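Local coordinates for BH1478 protein (Bacillus halodurans, PDB 2QUP) that is of unknown function but belongs to the DUF327 family and folds as a compact, all-helical single chain, at residues I104-L115 / M132-I143. Sequence-based numbering, arbitrary orientation.
Sequences IVKEVDRKLLDL and MVGEIKGLLINI
L139 enters helix 98-120 as a knob among I104, E107, V108 and K111, its forked side chain suited to that four-residue hole: CB packs 3.7 Å from V108 CG2 while CD1 lies against the CB of E107 and the CG of K111. The two segments run antiparallel, their axes 9.3 Å apart at an angle of 159°. Packing is tight along the buried seam, where branched aliphatic residues mesh. With CG1 of I104 beside the backbone N (chi1 -70°), its beta-branch CG2 stands anti to that N and meets I143 CG1 at 3.6 Å. Farther along, I136 CD1 touches L115 CD2 at 3.9 Å; the other methyl of L115 rests on M132, at least in one of that residue's two conformers.

The solvent side is looser and charged. K111 suits this border: its CB packs on I136 CG1, and its amine makes a long salt bridge, 3.9 Å, from NZ to E135 OE2. E107 likewise turns its carboxylate outward to R110, which grips it side-on, NE giving a fairly straight bond to OE1 (165°), while NH1 pairs with D114. Were E107 an alanine, R110 would probably lose one of its two carboxylate partners and, held by D114, turn more freely.

Helix 63-88 closes the inner side, Y69 touching L115, V133 and I136, and V81 meeting V105, while M47 of helix 27-60 packs on L140, completing a four-helix arrangement.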
ATOM      1  N   ILE A 104      -7.733  -1.964  -7.886  1.00 25.65           N
ATOM      2  CA  ILE A 104      -7.360  -1.456  -6.573  1.00 25.32           C
ATOM      3  C   ILE A 104      -6.210  -0.457  -6.715  1.00 24.01           C
ATOM      4  O   ILE A 104      -6.281   0.654  -6.184  1.00 24.29           O
ATOM      5  CB  ILE A 104      -6.997  -2.618  -5.601  1.00 27.07           C
ATOM      6  CG1 ILE A 104      -8.241  -3.422  -5.235  1.00 21.55           C
ATOM      7  CG2 ILE A 104      -6.362  -2.107  -4.320  1.00 19.61           C
ATOM      8  CD1 ILE A 104      -7.887  -4.819  -4.783  1.00 34.76           C
ATOM      9  N   VAL A 105      -5.177  -0.843  -7.466  1.00 23.51           N
ATOM     10  CA  VAL A 105      -4.073   0.055  -7.807  1.00 25.52           C
ATOM     11  C   VAL A 105      -4.490   1.373  -8.433  1.00 25.30           C
ATOM     12  O   VAL A 105      -3.944   2.433  -8.093  1.00 30.40           O
ATOM     13  CB  VAL A 105      -3.041  -0.616  -8.709  1.00 23.88           C
ATOM     14  CG1 VAL A 105      -1.923   0.366  -9.060  1.00 24.20           C
ATOM     15  CG2 VAL A 105      -2.488  -1.816  -8.014  1.00 23.46           C
ATOM     16  N   LYS A 106      -5.458   1.308  -9.333  1.00 32.50           N
ATOM     17  CA  LYS A 106      -6.046   2.504  -9.913  1.00 35.48           C
ATOM     18  C   LYS A 106      -6.795   3.376  -8.908  1.00 38.38           C
ATOM     19  O   LYS A 106      -6.732   4.606  -8.982  1.00 42.35           O
ATOM     20  CB  LYS A 106      -6.873   2.169 -11.164  1.00 38.47           C
ATOM     21  CG  LYS A 106      -5.987   1.598 -12.335  1.00 49.98           C
ATOM     22  CD  LYS A 106      -6.692   1.508 -13.710  1.00 39.04           C
ATOM     23  CE  LYS A 106      -7.971   0.663 -13.658  1.00 57.22           C
ATOM     24  NZ  LYS A 106      -7.795  -0.720 -14.190  1.00 50.03           N
ATOM     25  N   GLU A 107      -7.467   2.759  -7.947  1.00 32.22           N
ATOM     26  CA  GLU A 107      -8.159   3.528  -6.906  1.00 29.85           C
ATOM     27  C   GLU A 107      -7.206   4.153  -5.897  1.00 30.25           C
ATOM     28  O   GLU A 107      -7.520   5.192  -5.322  1.00 32.46           O
ATOM     29  CB  GLU A 107      -9.157   2.661  -6.159  1.00 34.46           C
ATOM     30  CG  GLU A 107     -10.605   2.831  -6.582  1.00 55.56           C
ATOM     31  CD  GLU A 107     -11.120   4.252  -6.413  1.00 67.64           C
ATOM     32  OE1 GLU A 107     -11.818   4.739  -7.334  1.00 71.86           O
ATOM     33  OE2 GLU A 107     -10.836   4.874  -5.365  1.00 73.51           O
ATOM     34  N   VAL A 108      -6.063   3.499  -5.667  1.00 24.22           N
ATOM     35  CA  VAL A 108      -5.012   4.018  -4.810  1.00 23.88           C
ATOM     36  C   VAL A 108      -4.464   5.306  -5.421  1.00 28.66           C
ATOM     37  O   VAL A 108      -4.379   6.326  -4.732  1.00 22.30           O
ATOM     38  CB  VAL A 108      -3.822   2.983  -4.612  1.00 24.18           C
ATOM     39  CG1 VAL A 108      -2.633   3.658  -3.957  1.00 20.91           C
ATOM     40  CG2 VAL A 108      -4.241   1.819  -3.729  1.00 15.82           C
ATOM     41  N   ASP A 109      -4.108   5.239  -6.713  1.00 28.20           N
ATOM     42  CA  ASP A 109      -3.631   6.390  -7.472  1.00 27.66           C
ATOM     43  C   ASP A 109      -4.625   7.553  -7.367  1.00 22.87           C
ATOM     44  O   ASP A 109      -4.235   8.650  -6.992  1.00 24.37           O
ATOM     45  CB  ASP A 109      -3.424   5.999  -8.935  1.00 28.64           C
ATOM     46  CG  ASP A 109      -2.686   7.064  -9.728  1.00 41.56           C
ATOM     47  OD1 ASP A 109      -3.350   7.817 -10.460  1.00 26.70           O
ATOM     48  OD2 ASP A 109      -1.440   7.141  -9.638  1.00 46.84           O
ATOM     49  N   ARG A 110      -5.895   7.298  -7.665  1.00 23.30           N
ATOM     50  CA  ARG A 110      -6.966   8.305  -7.510  1.00 24.05           C
ATOM     51  C   ARG A 110      -6.920   8.989  -6.148  1.00 31.16           C
ATOM     52  O   ARG A 110      -6.894  10.220  -6.075  1.00 32.38           O
ATOM     53  CB  ARG A 110      -8.318   7.641  -7.653  1.00 30.57           C
ATOM     54  CG  ARG A 110      -9.001   7.847  -8.995  1.00 48.87           C
ATOM     55  CD  ARG A 110     -10.422   8.371  -8.823  1.00 58.76           C
ATOM     56  NE  ARG A 110     -11.140   7.756  -7.699  1.00 73.34           N
ATOM     57  CZ  ARG A 110     -11.693   8.424  -6.680  1.00 77.95           C
ATOM     58  NH1 ARG A 110     -11.622   9.746  -6.613  1.00 81.87           N
ATOM     59  NH2 ARG A 110     -12.324   7.764  -5.718  1.00 79.84           N
ATOM     60  N   LYS A 111      -6.901   8.176  -5.083  1.00 28.75           N
ATOM     61  CA  LYS A 111      -6.831   8.651  -3.698  1.00 27.77           C
ATOM     62  C   LYS A 111      -5.574   9.452  -3.330  1.00 21.58           C
ATOM     63  O   LYS A 111      -5.670  10.440  -2.612  1.00 24.60           O
ATOM     64  CB  LYS A 111      -7.046   7.492  -2.702  1.00 31.58           C
ATOM     65  CG  LYS A 111      -8.488   6.938  -2.596  1.00 28.62           C
ATOM     66  CD  LYS A 111      -9.556   8.047  -2.580  1.00 43.55           C
ATOM     67  CE  LYS A 111     -10.977   7.478  -2.544  1.00 44.75           C
ATOM     68  NZ  LYS A 111     -12.048   8.537  -2.650  1.00 41.93           N
ATOM     69  N   LEU A 112      -4.414   9.002  -3.801  0.50 18.57           N
ATOM     70  CA  LEU A 112      -3.169   9.713  -3.592  0.50 18.19           C
ATOM     71  C   LEU A 112      -3.199  11.130  -4.156  0.50 24.90           C
ATOM     72  O   LEU A 112      -2.732  12.070  -3.501  0.50 26.00           O
ATOM     73  CB  LEU A 112      -1.995   8.924  -4.188  0.50 16.25           C
ATOM     74  CG  LEU A 112      -1.550   7.758  -3.319  0.50  2.51           C
ATOM     75  CD1 LEU A 112      -0.367   6.956  -3.998  0.50  2.72           C
ATOM     76  CD2 LEU A 112      -1.134   8.267  -1.903  0.50  2.00           C
ATOM     77  N   LEU A 113      -3.775  11.281  -5.351  1.00 27.41           N
ATOM     78  CA  LEU A 113      -3.894  12.587  -6.003  1.00 25.66           C
ATOM     79  C   LEU A 113      -4.847  13.474  -5.211  1.00 27.89           C
ATOM     80  O   LEU A 113      -4.609  14.663  -5.075  1.00 29.86           O
ATOM     81  CB  LEU A 113      -4.398  12.427  -7.440  1.00 21.60           C
ATOM     82  CG  LEU A 113      -3.470  11.773  -8.470  1.00 27.72           C
ATOM     83  CD1 LEU A 113      -4.241  11.437  -9.763  1.00 21.63           C
ATOM     84  CD2 LEU A 113      -2.282  12.662  -8.770  1.00 25.41           C
ATOM     85  N   ASP A 114      -5.903  12.880  -4.666  1.00 26.33           N
ATOM     86  CA  ASP A 114      -6.893  13.619  -3.864  1.00 30.02           C
ATOM     87  C   ASP A 114      -6.350  14.070  -2.515  1.00 32.94           C
ATOM     88  O   ASP A 114      -6.807  15.068  -1.926  1.00 24.27           O
ATOM     89  CB  ASP A 114      -8.122  12.749  -3.626  1.00 32.79           C
ATOM     90  CG  ASP A 114      -9.016  12.663  -4.837  1.00 38.59           C
ATOM     91  OD1 ASP A 114      -9.999  11.904  -4.766  1.00 42.01           O
ATOM     92  OD2 ASP A 114      -8.743  13.349  -5.852  1.00 42.90           O
ATOM     93  N   LEU A 115      -5.387  13.305  -2.032  1.00 20.09           N
ATOM     94  CA  LEU A 115      -4.688  13.595  -0.803  1.00 27.63           C
ATOM     95  C   LEU A 115      -3.725  14.761  -0.980  1.00 29.21           C
ATOM     96  O   LEU A 115      -3.730  15.678  -0.170  1.00 27.89           O
ATOM     97  CB  LEU A 115      -3.912  12.348  -0.335  1.00 27.27           C
ATOM     98  CG  LEU A 115      -3.049  12.475   0.917  1.00 28.84           C
ATOM     99  CD1 LEU A 115      -3.909  12.712   2.156  1.00 23.92           C
ATOM    100  CD2 LEU A 115      -2.213  11.229   1.095  1.00 24.36           C
ATOM    101  N   MET A 132      -8.239   9.900   5.107  1.00 30.18           N
ATOM    102  CA  MET A 132      -7.742   9.704   3.746  0.50 25.65           C
ATOM    103  C   MET A 132      -6.624   8.672   3.704  1.00 29.96           C
ATOM    104  O   MET A 132      -6.592   7.819   2.812  1.00 33.65           O
ATOM    105  CB  MET A 132      -7.243  11.032   3.151  0.50 28.03           C
ATOM    106  CG  MET A 132      -8.338  12.056   2.816  0.50 26.48           C
ATOM    107  SD  MET A 132      -7.669  13.704   2.455  0.50 24.19           S
ATOM    108  CE  MET A 132      -9.087  14.749   2.846  0.50 23.38           C
ATOM    109  N   VAL A 133      -5.699   8.753   4.662  1.00 28.19           N
ATOM    110  CA  VAL A 133      -4.617   7.762   4.723  1.00 29.19           C
ATOM    111  C   VAL A 133      -5.113   6.379   5.186  1.00 28.70           C
ATOM    112  O   VAL A 133      -4.506   5.369   4.889  1.00 16.96           O
ATOM    113  CB  VAL A 133      -3.386   8.253   5.541  1.00 35.15           C
ATOM    114  CG1 VAL A 133      -2.962   9.680   5.116  1.00 27.96           C
ATOM    115  CG2 VAL A 133      -3.642   8.180   7.045  1.00 31.98           C
ATOM    116  N   GLY A 134      -6.227   6.334   5.903  1.00 20.45           N
ATOM    117  CA  GLY A 134      -6.723   5.081   6.456  1.00 26.94           C
ATOM    118  C   GLY A 134      -7.471   4.333   5.377  1.00 23.01           C
ATOM    119  O   GLY A 134      -7.508   3.113   5.374  1.00 29.41           O
ATOM    120  N   GLU A 135      -8.053   5.098   4.452  1.00 28.24           N
ATOM    121  CA  GLU A 135      -8.679   4.592   3.235  1.00 24.17           C
ATOM    122  C   GLU A 135      -7.671   3.981   2.310  1.00 22.09           C
ATOM    123  O   GLU A 135      -7.884   2.906   1.790  1.00 27.44           O
ATOM    124  CB  GLU A 135      -9.276   5.744   2.476  1.00 26.13           C
ATOM    125  CG  GLU A 135     -10.733   5.898   2.677  1.00 36.57           C
ATOM    126  CD  GLU A 135     -11.330   6.723   1.583  1.00 55.64           C
ATOM    127  OE1 GLU A 135     -11.615   7.908   1.844  1.00 58.45           O
ATOM    128  OE2 GLU A 135     -11.482   6.195   0.455  1.00 62.49           O
ATOM    129  N   ILE A 136      -6.607   4.728   2.072  1.00 14.41           N
ATOM    130  CA  ILE A 136      -5.491   4.276   1.244  1.00 22.88           C
ATOM    131  C   ILE A 136      -4.987   2.961   1.778  1.00 11.90           C
ATOM    132  O   ILE A 136      -4.913   1.996   1.022  1.00 34.76           O
ATOM    133  CB  ILE A 136      -4.375   5.353   1.157  1.00 18.20           C
ATOM    134  CG1 ILE A 136      -4.879   6.521   0.289  1.00 15.35           C
ATOM    135  CG2 ILE A 136      -3.045   4.756   0.585  1.00 17.57           C
ATOM    136  CD1 ILE A 136      -4.225   7.884   0.571  1.00 22.18           C
ATOM    137  N   LYS A 137      -4.677   2.906   3.084  1.00 17.38           N
ATOM    138  CA  LYS A 137      -4.183   1.667   3.728  1.00 16.37           C
ATOM    139  C   LYS A 137      -5.157   0.518   3.483  1.00 28.71           C
ATOM    140  O   LYS A 137      -4.738  -0.584   3.136  1.00 17.46           O
ATOM    141  CB  LYS A 137      -4.003   1.845   5.235  1.00 23.53           C
ATOM    142  CG  LYS A 137      -3.497   0.600   5.944  1.00 18.77           C
ATOM    143  CD  LYS A 137      -3.729   0.628   7.442  1.00 23.30           C
ATOM    144  CE  LYS A 137      -3.019  -0.575   8.087  1.00 31.56           C
ATOM    145  NZ  LYS A 137      -2.805  -0.406   9.555  1.00 24.89           N
ATOM    146  N   GLY A 138      -6.458   0.796   3.618  1.00 15.56           N
ATOM    147  CA  GLY A 138      -7.497  -0.181   3.305  1.00 22.92           C
ATOM    148  C   GLY A 138      -7.446  -0.731   1.893  1.00 30.33           C
ATOM    149  O   GLY A 138      -7.546  -1.936   1.687  1.00 37.01           O
ATOM    150  N   LEU A 139      -7.266   0.145   0.915  1.00 24.00           N
ATOM    151  CA  LEU A 139      -6.991  -0.300  -0.438  1.00 23.14           C
ATOM    152  C   LEU A 139      -5.655  -1.074  -0.523  1.00 20.69           C
ATOM    153  O   LEU A 139      -5.576  -2.129  -1.168  1.00 25.75           O
ATOM    154  CB  LEU A 139      -7.019   0.889  -1.393  1.00 24.67           C
ATOM    155  CG  LEU A 139      -8.375   1.619  -1.470  1.00 29.13           C
ATOM    156  CD1 LEU A 139      -8.250   2.965  -2.163  1.00 33.47           C
ATOM    157  CD2 LEU A 139      -9.387   0.761  -2.172  1.00 23.59           C
ATOM    158  N   LEU A 140      -4.628  -0.574   0.140  1.00 24.57           N
ATOM    159  CA  LEU A 140      -3.265  -1.143  -0.013  1.00 15.72           C
ATOM    160  C   LEU A 140      -3.128  -2.600   0.387  1.00 28.48           C
ATOM    161  O   LEU A 140      -2.419  -3.403  -0.264  1.00 23.35           O
ATOM    162  CB  LEU A 140      -2.265  -0.332   0.805  1.00 22.88           C
ATOM    163  CG  LEU A 140      -1.707   0.983   0.246  1.00 24.83           C
ATOM    164  CD1 LEU A 140      -0.747   1.574   1.253  1.00 10.24           C
ATOM    165  CD2 LEU A 140      -1.029   0.834  -1.110  1.00 21.40           C
ATOM    166  N   ILE A 141      -3.756  -2.941   1.503  1.00 20.49           N
ATOM    167  CA  ILE A 141      -3.651  -4.303   2.020  1.00 29.85           C
ATOM    168  C   ILE A 141      -4.429  -5.301   1.146  1.00 29.79           C
ATOM    169  O   ILE A 141      -4.146  -6.493   1.153  1.00 37.21           O
ATOM    170  CB  ILE A 141      -4.062  -4.396   3.520  1.00 29.19           C
ATOM    171  CG1 ILE A 141      -5.488  -3.890   3.729  1.00 32.50           C
ATOM    172  CG2 ILE A 141      -3.098  -3.618   4.416  1.00 29.17           C
ATOM    173  CD1 ILE A 141      -5.995  -4.043   5.148  1.00 34.90           C
ATOM    174  N   ASN A 142      -5.411  -4.804   0.397  1.00 37.30           N
ATOM    175  CA  ASN A 142      -6.164  -5.637  -0.537  1.00 33.68           C
ATOM    176  C   ASN A 142      -5.467  -5.919  -1.869  1.00 36.77           C
ATOM    177  O   ASN A 142      -6.001  -6.669  -2.682  1.00 36.85           O
ATOM    178  CB  ASN A 142      -7.495  -4.997  -0.853  1.00 34.66           C
ATOM    179  CG  ASN A 142      -8.400  -4.896   0.345  1.00 41.56           C
ATOM    180  OD1 ASN A 142      -8.317  -5.685   1.276  1.00 42.28           O
ATOM    181  ND2 ASN A 142      -9.290  -3.921   0.313  1.00 50.36           N
ATOM    182  N   ILE A 143      -4.313  -5.297  -2.110  1.00 32.05           N
ATOM    183  CA  ILE A 143      -3.622  -5.441  -3.400  1.00 26.03           C
ATOM    184  C   ILE A 143      -3.200  -6.876  -3.567  1.00 26.92           C
ATOM    185  O   ILE A 143      -3.524  -7.507  -4.576  1.00 29.13           O
ATOM    186  CB  ILE A 143      -2.391  -4.478  -3.592  1.00 24.67           C
ATOM    187  CG1 ILE A 143      -2.864  -3.047  -3.870  1.00 26.74           C
ATOM    188  CG2 ILE A 143      -1.628  -4.871  -4.851  1.00 25.84           C
ATOM    189  CD1 ILE A 143      -1.816  -1.955  -3.634  1.00 19.38           C
TER